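Local coordinates for putative uncharacterized protein PH0242 (Pyrococcus horikoshii, PDB 3VU1), which belongs to the archaeal AglB oligosaccharyltransferases, being the C-terminal globular domain of such a protein, rich in beta structure and holding a calcium ion, at residues T294-A299 / I340-G345; L279-S284 / I325-T330; I8-W13 / Y240-V245. One frame throughout, in Å; residues are numbered along the deposited sequence.

Interaction 1. Residues T294-A299 / I340-G345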
loop_
_atom_site.group_PDB
_atom_site.type_symbol
_atom_site.label_atom_id
_atom_site.label_comp_id
_atom_site.label_asym_id
_atom_site.label_seq_id
_atom_site.Cartn_x
_atom_site.Cartn_y
_atom_site.Cartn_z
ATOM N N THR A 294 2.298 -22.362 -0.117
ATOM C CA THR A 294 2.018 -23.175 -1.302
ATOM C C THR A 294 1.582 -22.289 -2.473
ATOM O O THR A 294 0.750 -21.401 -2.284
ATOM C CB THR A 294 0.894 -24.186 -1.014
ATOM O OG1 THR A 294 1.185 -24.847 0.210
ATOM C CG2 THR A 294 0.778 -25.222 -2.123
ATOM N N LEU A 295 2.130 -22.544 -3.668
ATOM C CA LEU A 295 1.688 -21.868 -4.889
ATOM C C LEU A 295 0.624 -22.659 -5.665
ATOM O O LEU A 295 0.747 -23.881 -5.847
ATOM C CB LEU A 295 2.867 -21.595 -5.794
ATOM C CG LEU A 295 4.031 -20.897 -5.125
ATOM C CD1 LEU A 295 5.225 -20.797 -6.066
ATOM C CD2 LEU A 295 3.598 -19.520 -4.658
ATOM N N TYR A 296 -0.418 -21.965 -6.125
ATOM C CA TYR A 296 -1.401 -22.601 -7.002
ATOM C C TYR A 296 -1.668 -21.807 -8.246
ATOM O O TYR A 296 -1.318 -20.627 -8.344
ATOM C CB TYR A 296 -2.726 -22.772 -6.312
ATOM C CG TYR A 296 -2.668 -23.572 -5.058
ATOM C CD1 TYR A 296 -2.406 -22.959 -3.834
ATOM C CD2 TYR A 296 -2.907 -24.949 -5.075
ATOM C CE1 TYR A 296 -2.386 -23.690 -2.666
ATOM C CE2 TYR A 296 -2.893 -25.697 -3.904
ATOM C CZ TYR A 296 -2.634 -25.058 -2.707
ATOM O OH TYR A 296 -2.592 -25.772 -1.550
ATOM N N VAL A 297 -2.287 -22.477 -9.207
ATOM C CA VAL A 297 -2.954 -21.812 -10.310
ATOM C C VAL A 297 -4.417 -22.273 -10.283
ATOM O O VAL A 297 -4.712 -23.486 -10.199
ATOM C CB VAL A 297 -2.257 -22.108 -11.661
ATOM C CG1 VAL A 297 -2.999 -21.450 -12.813
ATOM C CG2 VAL A 297 -0.823 -21.592 -11.649
ATOM N N TYR A 298 -5.330 -21.310 -10.269
ATOM C CA TYR A 298 -6.756 -21.609 -10.378
ATOM C C TYR A 298 -7.187 -21.253 -11.795
ATOM O O TYR A 298 -7.079 -20.089 -12.204
ATOM C CB TYR A 298 -7.582 -20.773 -9.390
ATOM C CG TYR A 298 -7.415 -21.059 -7.903
ATOM C CD1 TYR A 298 -6.488 -21.998 -7.444
ATOM C CD2 TYR A 298 -8.163 -20.350 -6.948
ATOM C CE1 TYR A 298 -6.329 -22.249 -6.089
ATOM C CE2 TYR A 298 -8.002 -20.593 -5.588
ATOM C CZ TYR A 298 -7.085 -21.548 -5.159
ATOM O OH TYR A 298 -6.894 -21.821 -3.806
ATOM N N ALA A 299 -7.659 -22.242 -12.546
ATOM C CA ALA A 299 -8.272 -21.981 -13.856
ATOM C C ALA A 299 -9.687 -21.488 -13.638
ATOM O O ALA A 299 -10.438 -22.060 -12.845
ATOM C CB ALA A 299 -8.288 -23.241 -14.710
ATOM N N ILE A 340 -2.193 -18.135 -7.040
ATOM C CA ILE A 340 -2.452 -18.025 -5.605
ATOM C C ILE A 340 -1.244 -18.376 -4.732
ATOM O O ILE A 340 -0.588 -19.395 -4.942
ATOM C CB ILE A 340 -3.671 -18.891 -5.185
ATOM C CG1 ILE A 340 -4.958 -18.067 -5.208
ATOM C CG2 ILE A 340 -3.543 -19.350 -3.750
ATOM C CD1 ILE A 340 -5.311 -17.554 -6.567
ATOM N N LEU A 341 -0.956 -17.527 -3.756
ATOM C CA LEU A 341 -0.048 -17.910 -2.697
ATOM C C LEU A 341 -0.905 -18.229 -1.481
ATOM O O LEU A 341 -1.716 -17.411 -1.058
ATOM C CB LEU A 341 0.954 -16.792 -2.397
ATOM C CG LEU A 341 2.067 -17.166 -1.391
ATOM C CD1 LEU A 341 3.377 -16.518 -1.776
ATOM C CD2 LEU A 341 1.736 -16.843 0.077
ATOM N N ALA A 342 -0.773 -19.430 -0.937
ATOM C CA ALA A 342 -1.459 -19.735 0.327
ATOM C C ALA A 342 -0.432 -19.882 1.459
ATOM O O ALA A 342 0.600 -20.550 1.299
ATOM C CB ALA A 342 -2.373 -20.937 0.221
ATOM N N GLN A 343 -0.712 -19.185 2.563
ATOM C CA GLN A 343 0.074 -19.230 3.782
ATOM C C GLN A 343 -0.789 -18.735 4.979
ATOM O O GLN A 343 -1.986 -18.426 4.836
ATOM C CB GLN A 343 1.397 -18.456 3.622
ATOM C CG GLN A 343 1.289 -16.954 3.771
ATOM C CD GLN A 343 2.628 -16.269 3.773
ATOM O OE1 GLN A 343 3.559 -16.738 3.147
ATOM N NE2 GLN A 343 2.727 -15.139 4.458
ATOM N N LYS A 344 -0.195 -18.724 6.159
ATOM C CA LYS A 344 -0.879 -18.291 7.353
ATOM C C LYS A 344 -1.124 -16.779 7.364
ATOM O O LYS A 344 -0.217 -15.995 7.070
ATOM C CB LYS A 344 -0.044 -18.669 8.572
ATOM C CG LYS A 344 0.021 -20.151 8.860
ATOM C CD LYS A 344 -1.352 -20.708 9.191
ATOM C CE LYS A 344 -1.281 -22.129 9.728
ATOM N NZ LYS A 344 -2.282 -22.965 8.993
ATOM N N GLY A 345 -2.334 -16.366 7.726
ATOM C CA GLY A 345 -2.586 -14.950 7.883
ATOM C C GLY A 345 -3.950 -14.639 8.441
ATOM O O GLY A 345 -4.744 -15.539 8.654
#
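The carbonyl oxygen of I340 is held by two groups of the facing strand: the backbone N of Y296 donates to I340 O at 2.8 Å, in the carbonyl plane, and L295 CA, 3.4 Å from I340 O, directs its C-H at the same oxygen. The return bond of this antiparallel pair, from I340 N to Y296 O, is built differently, since the donor stands 42° out of the carbonyl plane. T294 and A342 form the next hydrogen-bonded pair, in which A342 N donates almost straight to T294 O at 2.8 Å. The two strands thus show how a large antiparallel sheet is knitted, one that continues into strands of the Peripheral 2 domain; here strand 293-301 lies between 304-314 and 336-356. I340 carries most of the side-chain contact, because its branches serve two tyrosines. With CG2 anti to the backbone N, that methyl reaches Y296 CD1 at 3.8 Å, while CG1 lies over one face of the Y298 ring, 4.2 Å from the centroid and toward the rim, a CH-pi contact. The hydroxyl of Y298 is hydrogen-bonded to E480. A342 CB meets the edge of the Y296 ring instead, lying near its plane, 4.0 Å from CE1. On the other face of the sheet, L295 CD2 touches L341 CD1 at 4.2 Å, and L295 also packs on V311 and I314.

Interaction 2. Residues L279-S284 / I325-T330; sequences LRLYIS and IIVNVT
Strands 279-284 and 325-330 run antiparallel with a marked twist, 141° between their directions, joined by two hydrogen-bonded pairs, L279 with V327 and L281 with I325, around the non-hydrogen-bonded pair of R280 and I326. The shortest of the four bonds takes L281 N to I325 O at 2.7 Å, in the carbonyl plane. One face is wholly aliphatic. There V327 CG2 touches two leucines, 4.0 Å from L279 CB and 3.9 Å from L281 CD1, the latter side chain crossing the valine at about a right angle. L279 keeps its CG beside its backbone N (chi1 -56°), and its CD1 meets V329 CG1 at 3.9 Å. Farther along, I283 CD1 touches I325 CD1. On the opposite face the aliphatic root of R280 meets I326, CG lying 4.1 Å from I326 CG1; the chain then bends at chi3, and the guanidinium group makes a salt bridge with E259 and a cation-pi contact with W266. The aliphatic face packs through I283, I325, V327 and V329 on I314 and V311 of strand 304-314. Strand 325-331 thus forms one edge of a four-stranded antiparallel sheet, with 275-285 next inside, whose apolar side is laid against a second sheet.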
loop_
_atom_site.group_PDB
_atom_site.type_symbol
_atom_site.label_atom_id
_atom_site.label_comp_id
_atom_site.label_asym_id
_atom_site.label_seq_id
_atom_site.Cartn_x
_atom_site.Cartn_y
_atom_site.Cartn_z
ATOM N N LEU A 279 7.669 -21.544 -16.354
ATOM C CA LEU A 279 7.476 -20.131 -16.062
ATOM C C LEU A 279 8.452 -19.677 -14.999
ATOM O O LEU A 279 8.785 -20.438 -14.067
ATOM C CB LEU A 279 6.042 -19.893 -15.583
ATOM C CG LEU A 279 4.890 -20.338 -16.483
ATOM C CD1 LEU A 279 3.579 -20.178 -15.735
ATOM C CD2 LEU A 279 4.875 -19.538 -17.783
ATOM N N ARG A 280 8.928 -18.449 -15.155
ATOM C CA ARG A 280 9.687 -17.788 -14.132
ATOM C C ARG A 280 8.800 -16.690 -13.566
ATOM O O ARG A 280 8.450 -15.747 -14.295
ATOM C CB ARG A 280 10.988 -17.206 -14.687
ATOM C CG ARG A 280 11.978 -16.841 -13.577
ATOM C CD ARG A 280 13.089 -15.939 -14.073
ATOM N NE ARG A 280 14.230 -16.710 -14.550
ATOM C CZ ARG A 280 14.983 -16.371 -15.597
ATOM N NH1 ARG A 280 14.739 -15.285 -16.330
ATOM N NH2 ARG A 280 15.988 -17.143 -15.924
ATOM N N LEU A 281 8.413 -16.833 -12.291
ATOM C CA LEU A 281 7.585 -15.845 -11.583
ATOM C C LEU A 281 8.403 -14.863 -10.724
ATOM O O LEU A 281 9.151 -15.255 -9.805
ATOM C CB LEU A 281 6.548 -16.582 -10.750
ATOM C CG LEU A 281 5.970 -17.789 -11.509
ATOM C CD1 LEU A 281 5.035 -18.588 -10.621
ATOM C CD2 LEU A 281 5.243 -17.392 -12.789
ATOM N N TYR A 282 8.291 -13.585 -11.040
ATOM C CA TYR A 282 9.000 -12.546 -10.292
ATOM C C TYR A 282 8.068 -12.022 -9.212
ATOM O O TYR A 282 7.036 -11.421 -9.498
ATOM C CB TYR A 282 9.424 -11.410 -11.205
ATOM C CG TYR A 282 10.525 -11.763 -12.164
ATOM C CD1 TYR A 282 10.268 -12.567 -13.288
ATOM C CD2 TYR A 282 11.831 -11.281 -11.972
ATOM C CE1 TYR A 282 11.276 -12.887 -14.181
ATOM C CE2 TYR A 282 12.851 -11.594 -12.867
ATOM C CZ TYR A 282 12.566 -12.396 -13.965
ATOM O OH TYR A 282 13.548 -12.713 -14.863
ATOM N N ILE A 283 8.438 -12.269 -7.966
ATOM C CA ILE A 283 7.541 -12.063 -6.843
ATOM C C ILE A 283 7.859 -10.781 -6.085
ATOM O O ILE A 283 9.021 -10.480 -5.782
ATOM C CB ILE A 283 7.565 -13.286 -5.919
ATOM C CG1 ILE A 283 6.829 -14.426 -6.640
ATOM C CG2 ILE A 283 6.966 -12.952 -4.557
ATOM C CD1 ILE A 283 6.748 -15.750 -5.903
ATOM N N SER A 284 6.819 -10.011 -5.807
ATOM C CA SER A 284 6.940 -8.881 -4.903
ATOM C C SER A 284 6.176 -9.157 -3.609
ATOM O O SER A 284 4.966 -9.345 -3.637
ATOM C CB SER A 284 6.434 -7.625 -5.584
ATOM O OG SER A 284 6.330 -6.589 -4.645
ATOM N N ILE A 325 11.129 -17.389 -9.052
ATOM C CA ILE A 325 10.778 -18.776 -8.816
ATOM C C ILE A 325 10.350 -19.440 -10.114
ATOM O O ILE A 325 9.579 -18.856 -10.878
ATOM C CB ILE A 325 9.642 -18.843 -7.783
ATOM C CG1 ILE A 325 10.238 -19.079 -6.420
ATOM C CG2 ILE A 325 8.643 -19.948 -8.047
ATOM C CD1 ILE A 325 9.183 -19.125 -5.352
ATOM N N ILE A 326 10.830 -20.664 -10.345
ATOM C CA ILE A 326 10.591 -21.360 -11.607
ATOM C C ILE A 326 9.595 -22.450 -11.350
ATOM O O ILE A 326 9.771 -23.196 -10.407
ATOM C CB ILE A 326 11.891 -21.951 -12.199
ATOM C CG1 ILE A 326 12.789 -20.802 -12.669
ATOM C CG2 ILE A 326 11.569 -22.884 -13.349
ATOM C CD1 ILE A 326 14.118 -21.200 -13.270
ATOM N N VAL A 327 8.540 -22.529 -12.161
ATOM C CA VAL A 327 7.547 -23.587 -11.992
ATOM C C VAL A 327 7.262 -24.243 -13.322
ATOM O O VAL A 327 7.542 -23.652 -14.372
ATOM C CB VAL A 327 6.212 -23.093 -11.373
ATOM C CG1 VAL A 327 6.433 -22.496 -9.996
ATOM C CG2 VAL A 327 5.497 -22.102 -12.284
ATOM N N ASN A 328 6.716 -25.464 -13.264
ATOM C CA ASN A 328 6.214 -26.198 -14.438
ATOM C C ASN A 328 4.747 -26.515 -14.279
ATOM O O ASN A 328 4.351 -27.108 -13.295
ATOM C CB ASN A 328 6.989 -27.493 -14.628
ATOM C CG ASN A 328 8.321 -27.256 -15.270
ATOM O OD1 ASN A 328 9.312 -27.054 -14.589
ATOM N ND2 ASN A 328 8.345 -27.209 -16.596
ATOM N N VAL A 329 3.932 -26.135 -15.247
ATOM C CA VAL A 329 2.502 -26.282 -15.087
ATOM C C VAL A 329 1.813 -26.686 -16.385
ATOM O O VAL A 329 2.180 -26.230 -17.468
ATOM C CB VAL A 329 1.884 -24.983 -14.486
ATOM C CG1 VAL A 329 2.042 -23.772 -15.421
ATOM C CG2 VAL A 329 0.426 -25.201 -14.084
ATOM N N THR A 330 0.817 -27.553 -16.274
ATOM C CA THR A 330 -0.054 -27.810 -17.400
ATOM C C THR A 330 -1.355 -27.065 -17.155
ATOM O O THR A 330 -2.150 -27.462 -16.292
ATOM C CB THR A 330 -0.335 -29.316 -17.589
ATOM O OG1 THR A 330 0.910 -30.042 -17.614
ATOM C CG2 THR A 330 -1.089 -29.540 -18.896
#

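Interaction 3. Residues I8-W13 / Y240-V245; sequences IEVTGW and YQYGSV
A tight two-residue beta hairpin, its type II' turn running from Y242 to V245, meets the start of helix 13-23 here and illustrates how a turn can be fastened to a helix N terminus. The fastening bond runs from S244 N, within the turn, to T11 O at 2.7 Å, with the donor 40° above the carbonyl plane. T11 is at the same time the head of an ST turn: its OG1 accepts the backbone N of W13 at 3.2 Å, just beyond the N-cap residue G12. Positive phi at both G12 and G243 suits glycine, and their CA atoms are the nearest such pair across the contact, 4.3 Å apart. G12 CA also points a C-H at Y242 O, 3.3 Å away, a carbonyl that already accepts V245 N inside the hairpin. Outside this backbone core, V10 places CG1, anti to its backbone N, at the edge of the Y242 ring, 3.7 Å from CE2. The other side-chain contact is more buried. W13 is set among aromatic residues, stacked on Y36 and edge-to-face with Y90 and W34, while V245 comes over one face of its indole, the two side chains meeting at about a right angle. V245 CG2, the methyl beside the valine's backbone N, sits over the five-membered ring, 3.7 Å from its centroid and 14° off the normal.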
loop_
_atom_site.group_PDB
_atom_site.type_symbol
_atom_site.label_atom_id
_atom_site.label_comp_id
_atom_site.label_asym_id
_atom_site.label_seq_id
_atom_site.Cartn_x
_atom_site.Cartn_y
_atom_site.Cartn_z
ATOM N N ILE A 8 -20.190 21.823 -11.036
ATOM C CA ILE A 8 -19.728 21.189 -9.791
ATOM C C ILE A 8 -18.377 20.507 -10.005
ATOM O O ILE A 8 -18.123 19.968 -11.093
ATOM C CB ILE A 8 -20.742 20.164 -9.198
ATOM C CG1 ILE A 8 -21.107 19.055 -10.188
ATOM C CG2 ILE A 8 -21.995 20.853 -8.681
ATOM C CD1 ILE A 8 -21.670 17.816 -9.509
ATOM N N GLU A 9 -17.510 20.548 -8.987
ATOM C CA GLU A 9 -16.281 19.752 -9.009
ATOM C C GLU A 9 -16.530 18.397 -8.347
ATOM O O GLU A 9 -16.775 18.306 -7.149
ATOM C CB GLU A 9 -15.116 20.492 -8.360
ATOM C CG GLU A 9 -13.896 20.603 -9.255
ATOM C CD GLU A 9 -14.213 21.230 -10.619
ATOM O OE1 GLU A 9 -14.636 20.496 -11.551
ATOM O OE2 GLU A 9 -14.029 22.462 -10.769
ATOM N N VAL A 10 -16.509 17.350 -9.161
ATOM C CA VAL A 10 -16.659 15.982 -8.708
ATOM C C VAL A 10 -15.294 15.496 -8.221
ATOM O O VAL A 10 -14.357 15.396 -9.007
ATOM C CB VAL A 10 -17.178 15.089 -9.862
ATOM C CG1 VAL A 10 -17.442 13.669 -9.378
ATOM C CG2 VAL A 10 -18.441 15.693 -10.469
ATOM N N THR A 11 -15.182 15.194 -6.925
ATOM C CA THR A 11 -13.898 14.771 -6.341
ATOM C C THR A 11 -13.601 13.337 -6.694
ATOM O O THR A 11 -12.433 12.969 -6.864
ATOM C CB THR A 11 -13.880 14.863 -4.809
ATOM O OG1 THR A 11 -14.904 14.019 -4.263
ATOM C CG2 THR A 11 -14.086 16.268 -4.355
ATOM N N GLY A 12 -14.665 12.536 -6.787
ATOM C CA GLY A 12 -14.554 11.113 -7.091
ATOM C C GLY A 12 -15.051 10.266 -5.939
ATOM O O GLY A 12 -15.404 9.105 -6.125
ATOM N N TRP A 13 -15.120 10.861 -4.751
ATOM C CA TRP A 13 -15.459 10.105 -3.534
ATOM C C TRP A 13 -16.806 9.466 -3.513
ATOM O O TRP A 13 -16.968 8.356 -2.989
ATOM C CB TRP A 13 -15.288 10.982 -2.285
ATOM C CG TRP A 13 -13.864 11.041 -1.839
ATOM C CD1 TRP A 13 -12.896 12.002 -2.150
ATOM C CD2 TRP A 13 -13.180 10.063 -1.010
ATOM N NE1 TRP A 13 -11.687 11.705 -1.551
ATOM C CE2 TRP A 13 -11.786 10.539 -0.867
ATOM C CE3 TRP A 13 -13.563 8.907 -0.375
ATOM C CZ2 TRP A 13 -10.858 9.851 -0.126
ATOM C CZ3 TRP A 13 -12.610 8.218 0.384
ATOM C CH2 TRP A 13 -11.300 8.678 0.508
ATOM N N TYR A 240 -10.566 0.820 -9.737
ATOM C CA TYR A 240 -11.595 1.824 -10.033
ATOM C C TYR A 240 -10.977 3.192 -9.895
ATOM O O TYR A 240 -10.155 3.410 -8.997
ATOM C CB TYR A 240 -12.781 1.714 -9.075
ATOM C CG TYR A 240 -13.920 2.647 -9.407
ATOM C CD1 TYR A 240 -14.141 3.824 -8.685
ATOM C CD2 TYR A 240 -14.787 2.351 -10.443
ATOM C CE1 TYR A 240 -15.197 4.671 -9.002
ATOM C CE2 TYR A 240 -15.841 3.173 -10.763
ATOM C CZ TYR A 240 -16.050 4.334 -10.061
ATOM O OH TYR A 240 -17.116 5.131 -10.446
ATOM N N GLN A 241 -11.362 4.095 -10.791
ATOM C CA GLN A 241 -11.002 5.511 -10.715
ATOM C C GLN A 241 -12.110 6.429 -11.184
ATOM O O GLN A 241 -12.925 6.071 -12.036
ATOM C CB GLN A 241 -9.718 5.871 -11.463
ATOM C CG GLN A 241 -9.480 5.183 -12.792
ATOM C CD GLN A 241 -7.989 5.012 -13.072
ATOM O OE1 GLN A 241 -7.468 3.878 -13.118
ATOM N NE2 GLN A 241 -7.283 6.144 -13.221
ATOM N N TYR A 242 -12.120 7.622 -10.601
ATOM C CA TYR A 242 -13.118 8.612 -10.866
ATOM C C TYR A 242 -12.646 9.933 -10.292
ATOM O O TYR A 242 -12.203 10.018 -9.130
ATOM C CB TYR A 242 -14.473 8.207 -10.290
ATOM C CG TYR A 242 -15.562 8.847 -11.094
ATOM C CD1 TYR A 242 -16.222 8.146 -12.124
ATOM C CD2 TYR A 242 -15.879 10.195 -10.898
ATOM C CE1 TYR A 242 -17.201 8.776 -12.896
ATOM C CE2 TYR A 242 -16.851 10.824 -11.651
ATOM C CZ TYR A 242 -17.503 10.123 -12.643
ATOM O OH TYR A 242 -18.447 10.806 -13.359
ATOM N N GLY A 243 -12.727 10.979 -11.100
ATOM C CA GLY A 243 -12.314 12.279 -10.617
ATOM C C GLY A 243 -10.886 12.211 -10.135
ATOM O O GLY A 243 -9.985 11.855 -10.905
ATOM N N SER A 244 -10.688 12.531 -8.858
ATOM C CA SER A 244 -9.368 12.532 -8.240
ATOM C C SER A 244 -9.194 11.357 -7.262
ATOM O O SER A 244 -8.392 11.450 -6.336
ATOM C CB SER A 244 -9.197 13.806 -7.456
ATOM O OG SER A 244 -9.200 14.930 -8.289
ATOM N N VAL A 245 -9.953 10.277 -7.443
ATOM C CA VAL A 245 -9.857 9.150 -6.561
ATOM C C VAL A 245 -9.495 7.886 -7.354
ATOM O O VAL A 245 -10.170 7.533 -8.334
ATOM C CB VAL A 245 -11.183 8.885 -5.802
ATOM C CG1 VAL A 245 -11.115 7.584 -5.034
ATOM C CG2 VAL A 245 -11.526 10.010 -4.841
#

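From the N terminus, interaction 3 closes first: a loop of 226 residues, including the Insert domain, returns to set hairpin 240-245 against the start of helix 13-23. The other two contacts follow in series, each with its nearest atoms about 19 Å from those of interaction 3. Their segments alternate, 279-284, 294-299, 325-330 and 340-345, so interactions 1 and 2 cross, each spanning 40 residues. Interaction 2 lies within one sheet and interaction 1 within another; the sheets touch where L295 CD1 lies 4.0 Å from I325 CG2. The loop of interaction 2 also carries A285, H319 and E322 of the calcium site, which E76 completes from within the long loop of interaction 3.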